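Local coordinates for putative oxidoreductase (Yersinia pestis, PDB 3KUX), which is a putative oxidoreductase that probably uses NAD or NADP, bound by its Rossmann-fold domain, to oxidise or reduce a substrate not yet identified, at residues G175-L180 and V200-L205; I333-A338 and K344-I349. All coordinates share one frame; numbering follows the deposited sequence.

Contact 1. Residues G175-L180 and V200-L205; sequences GIWYDL and VDLGML
W177, near the start of helix 176-192, packs its indole against V200 and L202 of strand 197-203. This is helix-on-sheet packing in the C-terminal alpha/beta domain of the oxidoreductase family. No hydrogen bond links the two segments.

The apolar contacts come from alternate residues of the strand. V200 and L202 both point to the helix, and D201 between them faces the other way. L202 sends CD2 to the root of the indole, where it lies 3.7 Å from W177 CB and also close to CG. L202 CD2 approaches the indole obliquely, 3.6 Å from the plane of the W177 ring, and the two side chains cross at about a right angle. V200 meets the far end of the indole instead. Its CG1 lies over the face on that same side of the plane, higher and toward the rim.

The polar group of the indole is satisfied outside the two segments. W177 NE1 donates to the carbonyl oxygen of I333 in helix 323-342, which should help fix the rotation of the ring. F215 of strand 214-221 makes an edge-to-face ring contact with it.

The torsions of W177 set its reach. CG is anti to the backbone N (chi1 170°), and chi2 of -114° turns the six-membered ring along the strand to V200, with W177 CH2 3.8 Å from V200 CG2.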
loop_
_atom_site.group_PDB
_atom_site.type_symbol
_atom_site.label_atom_id
_atom_site.label_comp_id
_atom_site.label_asym_id
_atom_site.label_seq_id
_atom_site.Cartn_x
_atom_site.Cartn_y
_atom_site.Cartn_z
ATOM N N GLY A 175 -8.205 -3.983 13.656
ATOM C CA GLY A 175 -8.937 -2.768 13.328
ATOM C C GLY A 175 -8.045 -1.890 12.494
ATOM O O GLY A 175 -8.273 -1.719 11.303
ATOM N N ILE A 176 -7.012 -1.341 13.123
ATOM C CA ILE A 176 -6.010 -0.571 12.408
ATOM C C ILE A 176 -4.842 -1.475 12.039
ATOM O O ILE A 176 -3.990 -1.108 11.235
ATOM C CB ILE A 176 -5.509 0.630 13.237
ATOM C CG1 ILE A 176 -4.655 0.161 14.415
ATOM C CG2 ILE A 176 -6.679 1.457 13.734
ATOM C CD1 ILE A 176 -3.887 1.278 15.083
ATOM N N TRP A 177 -4.804 -2.657 12.642
ATOM C CA TRP A 177 -3.807 -3.651 12.280
ATOM C C TRP A 177 -4.128 -4.155 10.878
ATOM O O TRP A 177 -3.229 -4.380 10.075
ATOM C CB TRP A 177 -3.793 -4.795 13.298
ATOM C CG TRP A 177 -2.975 -5.990 12.890
ATOM C CD1 TRP A 177 -3.443 -7.242 12.603
ATOM C CD2 TRP A 177 -1.548 -6.049 12.725
ATOM N NE1 TRP A 177 -2.400 -8.071 12.267
ATOM C CE2 TRP A 177 -1.226 -7.365 12.338
ATOM C CE3 TRP A 177 -0.513 -5.117 12.870
ATOM C CZ2 TRP A 177 0.083 -7.770 12.092
ATOM C CZ3 TRP A 177 0.786 -5.521 12.627
ATOM C CH2 TRP A 177 1.073 -6.835 12.240
ATOM N N TYR A 178 -5.417 -4.312 10.588
ATOM C CA TYR A 178 -5.862 -4.696 9.255
ATOM C C TYR A 178 -5.753 -3.532 8.278
ATOM O O TYR A 178 -5.523 -3.735 7.084
ATOM C CB TYR A 178 -7.302 -5.209 9.275
ATOM C CG TYR A 178 -7.440 -6.628 9.763
ATOM C CD1 TYR A 178 -6.538 -7.606 9.371
ATOM C CD2 TYR A 178 -8.484 -6.999 10.597
ATOM C CE1 TYR A 178 -6.661 -8.913 9.813
ATOM C CE2 TYR A 178 -8.616 -8.303 11.044
ATOM C CZ TYR A 178 -7.703 -9.254 10.649
ATOM O OH TYR A 178 -7.828 -10.553 11.090
ATOM N N ASP A 179 -5.914 -2.314 8.786
ATOM C CA ASP A 179 -5.904 -1.132 7.931
ATOM C C ASP A 179 -4.497 -0.615 7.610
ATOM O O ASP A 179 -4.229 -0.196 6.489
ATOM C CB ASP A 179 -6.750 -0.018 8.544
ATOM C CG ASP A 179 -6.938 1.149 7.597
ATOM O OD1 ASP A 179 -7.162 0.903 6.390
ATOM O OD2 ASP A 179 -6.862 2.310 8.053
ATOM N N LEU A 180 -3.599 -0.654 8.585
ATOM C CA LEU A 180 -2.271 -0.081 8.400
ATOM C C LEU A 180 -1.164 -1.135 8.419
ATOM O O LEU A 180 -0.110 -0.950 7.806
ATOM C CB LEU A 180 -2.012 1.008 9.446
ATOM C CG LEU A 180 -2.922 2.239 9.339
ATOM C CD1 LEU A 180 -2.786 3.152 10.547
ATOM C CD2 LEU A 180 -2.626 3.004 8.055
ATOM N N VAL A 200 3.419 -9.726 17.843
ATOM C CA VAL A 200 2.505 -8.595 17.752
ATOM C C VAL A 200 1.673 -8.388 19.003
ATOM O O VAL A 200 1.149 -9.334 19.586
ATOM C CB VAL A 200 1.572 -8.719 16.541
ATOM C CG1 VAL A 200 0.531 -7.611 16.562
ATOM C CG2 VAL A 200 2.387 -8.681 15.248
ATOM N N ASP A 201 1.558 -7.133 19.411
ATOM C CA ASP A 201 0.749 -6.777 20.562
ATOM C C ASP A 201 -0.361 -5.841 20.111
ATOM O O ASP A 201 -0.111 -4.665 19.838
ATOM C CB ASP A 201 1.613 -6.098 21.630
ATOM C CG ASP A 201 0.784 -5.458 22.738
ATOM O OD1 ASP A 201 1.180 -4.372 23.217
ATOM O OD2 ASP A 201 -0.257 -6.038 23.130
ATOM N N LEU A 202 -1.578 -6.365 20.007
ATOM C CA LEU A 202 -2.724 -5.553 19.611
ATOM C C LEU A 202 -3.359 -4.913 20.837
ATOM O O LEU A 202 -3.272 -5.450 21.935
ATOM C CB LEU A 202 -3.744 -6.399 18.852
ATOM C CG LEU A 202 -3.230 -7.010 17.542
ATOM C CD1 LEU A 202 -4.339 -7.762 16.822
ATOM C CD2 LEU A 202 -2.612 -5.950 16.626
ATOM N N GLY A 203 -3.991 -3.761 20.660
ATOM C CA GLY A 203 -4.585 -3.075 21.798
ATOM C C GLY A 203 -5.784 -2.207 21.486
ATOM O O GLY A 203 -6.022 -1.837 20.339
HETATM N N MSE A 204 -6.546 -1.896 22.527
HETATM C CA MSE A 204 -7.597 -0.894 22.453
HETATM C C MSE A 204 -7.411 0.080 23.604
HETATM O O MSE A 204 -7.849 -0.171 24.727
HETATM C CB MSE A 204 -8.973 -1.540 22.512
HETATM C CG MSE A 204 -9.398 -2.134 21.189
HETATM SE SE MSE A 204 -11.246 -2.730 21.218
HETATM C CE MSE A 204 -11.992 -1.334 22.362
ATOM N N LEU A 205 -6.741 1.189 23.310
ATOM C CA LEU A 205 -6.344 2.146 24.331
ATOM C C LEU A 205 -7.301 3.321 24.420
ATOM O O LEU A 205 -7.347 4.012 25.440
ATOM C CB LEU A 205 -4.927 2.649 24.059
ATOM C CG LEU A 205 -3.786 1.805 24.623
ATOM C CD1 LEU A 205 -4.208 0.359 24.798
ATOM C CD2 LEU A 205 -2.546 1.931 23.739
#

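Contact 2. Residues I333-A338 and K344-I349; sequences IELGIA and KALPII
L335 and A338 of helix 323-342 pack against L346 and I348 in an apolar contact at the protein surface. It joins the last long helix of the chain to the short strand 346-347. That strand is the last at one side of the mixed sheet in the C-terminal alpha/beta domain. The arrangement is a helix followed by an edge strand, with the chain turning back between them so that the strand runs beside the helix. Strand 346-347 borders strand 197-203, and L346 makes a backbone hydrogen bond with L198. The backbones come nearest at L335 and L346, whose CA atoms are 7.3 Å apart. No hydrogen bond crosses between the two segments.

L335 and A338 are three residues apart, so both can reach L346 from the same side of the helix. The two methyl branches of L335 have different partners. CD1 meets L346, with L335 CD1 lying 3.9 Å from L346 CD1 and equally close to L346 CB. CD2 turns to the residues that follow. L335 CD2 lies 4.0 Å from I348 CD1. L335 CD2 is also 3.8 Å from P347 O, a plain packing contact. This split follows from the torsions of L335: chi1 of -162° carries CG away from the backbone N, and chi2 of 54° turns CD1 to L346 and CD2 to P347 and I348.

P347 takes part mainly through its backbone, because its ring is directed away from the helix. I348 reaches L335 with its CG1-CD1 arm, although its CB does not point straight at the helix.

L346 reaches the next turn of the helix with one methyl: L346 CD1 lies 3.6 Å from A338 CB.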
loop_
_atom_site.group_PDB
_atom_site.type_symbol
_atom_site.label_atom_id
_atom_site.label_comp_id
_atom_site.label_asym_id
_atom_site.label_seq_id
_atom_site.Cartn_x
_atom_site.Cartn_y
_atom_site.Cartn_z
ATOM N N ILE A 333 -0.125 -10.802 8.405
ATOM C CA ILE A 333 -1.261 -10.166 9.054
ATOM C C ILE A 333 -1.953 -11.190 9.938
ATOM O O ILE A 333 -2.249 -10.920 11.094
ATOM C CB ILE A 333 -2.250 -9.561 8.040
ATOM C CG1 ILE A 333 -1.620 -8.357 7.347
ATOM C CG2 ILE A 333 -3.517 -9.101 8.737
ATOM C CD1 ILE A 333 -1.534 -7.125 8.235
ATOM N N GLU A 334 -2.191 -12.380 9.401
ATOM C CA GLU A 334 -2.812 -13.436 10.187
ATOM C C GLU A 334 -1.896 -13.874 11.325
ATOM O O GLU A 334 -2.352 -14.092 12.453
ATOM C CB GLU A 334 -3.178 -14.634 9.312
ATOM C CG GLU A 334 -4.396 -14.410 8.425
ATOM C CD GLU A 334 -5.047 -15.717 7.985
ATOM O OE1 GLU A 334 -4.549 -16.800 8.373
ATOM O OE2 GLU A 334 -6.060 -15.660 7.253
ATOM N N LEU A 335 -0.605 -14.004 11.028
ATOM C CA LEU A 335 0.355 -14.445 12.031
ATOM C C LEU A 335 0.405 -13.449 13.187
ATOM O O LEU A 335 0.646 -13.830 14.333
ATOM C CB LEU A 335 1.744 -14.639 11.417
ATOM C CG LEU A 335 2.730 -15.494 12.229
ATOM C CD1 LEU A 335 2.127 -16.854 12.575
ATOM C CD2 LEU A 335 4.058 -15.673 11.495
ATOM N N GLY A 336 0.167 -12.176 12.883
ATOM C CA GLY A 336 0.113 -11.143 13.911
ATOM C C GLY A 336 -1.026 -11.413 14.875
ATOM O O GLY A 336 -0.850 -11.344 16.095
ATOM N N ILE A 337 -2.196 -11.728 14.316
ATOM C CA ILE A 337 -3.374 -12.089 15.100
ATOM C C ILE A 337 -3.094 -13.285 15.995
ATOM O O ILE A 337 -3.414 -13.265 17.180
ATOM C CB ILE A 337 -4.571 -12.451 14.201
ATOM C CG1 ILE A 337 -4.921 -11.291 13.265
ATOM C CG2 ILE A 337 -5.777 -12.855 15.049
ATOM C CD1 ILE A 337 -5.494 -10.096 13.978
ATOM N N ALA A 338 -2.516 -14.335 15.421
ATOM C CA ALA A 338 -2.193 -15.533 16.188
ATOM C C ALA A 338 -1.212 -15.183 17.293
ATOM O O ALA A 338 -1.431 -15.514 18.460
ATOM C CB ALA A 338 -1.608 -16.602 15.287
ATOM N N LYS A 344 2.956 -14.588 21.920
ATOM C CA LYS A 344 4.248 -15.181 21.602
ATOM C C LYS A 344 4.801 -14.562 20.341
ATOM O O LYS A 344 4.045 -14.115 19.476
ATOM C CB LYS A 344 4.130 -16.693 21.374
ATOM C CG LYS A 344 4.470 -17.543 22.577
ATOM C CD LYS A 344 5.128 -18.853 22.161
ATOM C CE LYS A 344 6.501 -18.600 21.547
ATOM N NZ LYS A 344 7.422 -19.769 21.667
ATOM N N ALA A 345 6.125 -14.540 20.239
ATOM C CA ALA A 345 6.769 -14.313 18.960
ATOM C C ALA A 345 6.685 -15.631 18.208
ATOM O O ALA A 345 7.297 -16.619 18.604
ATOM C CB ALA A 345 8.214 -13.891 19.153
ATOM N N LEU A 346 5.890 -15.655 17.145
ATOM C CA LEU A 346 5.696 -16.874 16.363
ATOM C C LEU A 346 6.642 -16.903 15.171
ATOM O O LEU A 346 6.999 -15.855 14.638
ATOM C CB LEU A 346 4.244 -16.985 15.891
ATOM C CG LEU A 346 3.217 -17.255 16.994
ATOM C CD1 LEU A 346 1.795 -17.058 16.480
ATOM C CD2 LEU A 346 3.400 -18.652 17.570
ATOM N N PRO A 347 7.059 -18.107 14.757
ATOM C CA PRO A 347 8.002 -18.238 13.657
ATOM C C PRO A 347 7.314 -18.221 12.302
ATOM O O PRO A 347 6.202 -18.730 12.166
ATOM C CB PRO A 347 8.625 -19.612 13.899
ATOM C CG PRO A 347 7.550 -20.392 14.560
ATOM C CD PRO A 347 6.731 -19.408 15.366
ATOM N N ILE A 348 7.975 -17.621 11.319
ATOM C CA ILE A 348 7.555 -17.708 9.927
ATOM C C ILE A 348 7.988 -19.059 9.370
ATOM O O ILE A 348 9.128 -19.482 9.576
ATOM C CB ILE A 348 8.211 -16.598 9.083
ATOM C CG1 ILE A 348 7.577 -15.240 9.392
ATOM C CG2 ILE A 348 8.111 -16.919 7.599
ATOM C CD1 ILE A 348 7.835 -14.746 10.791
ATOM N N ILE A 349 7.080 -19.734 8.670
ATOM C CA ILE A 349 7.363 -21.070 8.143
ATOM C C ILE A 349 6.900 -21.242 6.695
ATOM O O ILE A 349 6.403 -20.301 6.071
ATOM C CB ILE A 349 6.693 -22.173 9.002
ATOM C CG1 ILE A 349 6.604 -21.747 10.471
ATOM C CG2 ILE A 349 7.437 -23.503 8.850
ATOM C CD1 ILE A 349 5.635 -22.577 11.297
#

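From the N terminus, contact 1 comes first. The chain runs through helix 176-192, turns into strand 197-203, and so closes a loop of 19 residues between 175-180 and 200-205. Contact 2 opens much later, on helix 323-342, and closes a loop of five residues between 333-338 and 344-349. The two are in series and neither nest nor cross. Their centres lie about 14 Å apart, and they meet directly: Y178 packs on I333 and I337, and V200 on G336. Helix 323-342 thus touches both helix 176-192 and strand 197-203. Strands 197-203 and 346-347 are neighbours, so both contacts tie helices to the same end of one mixed sheet.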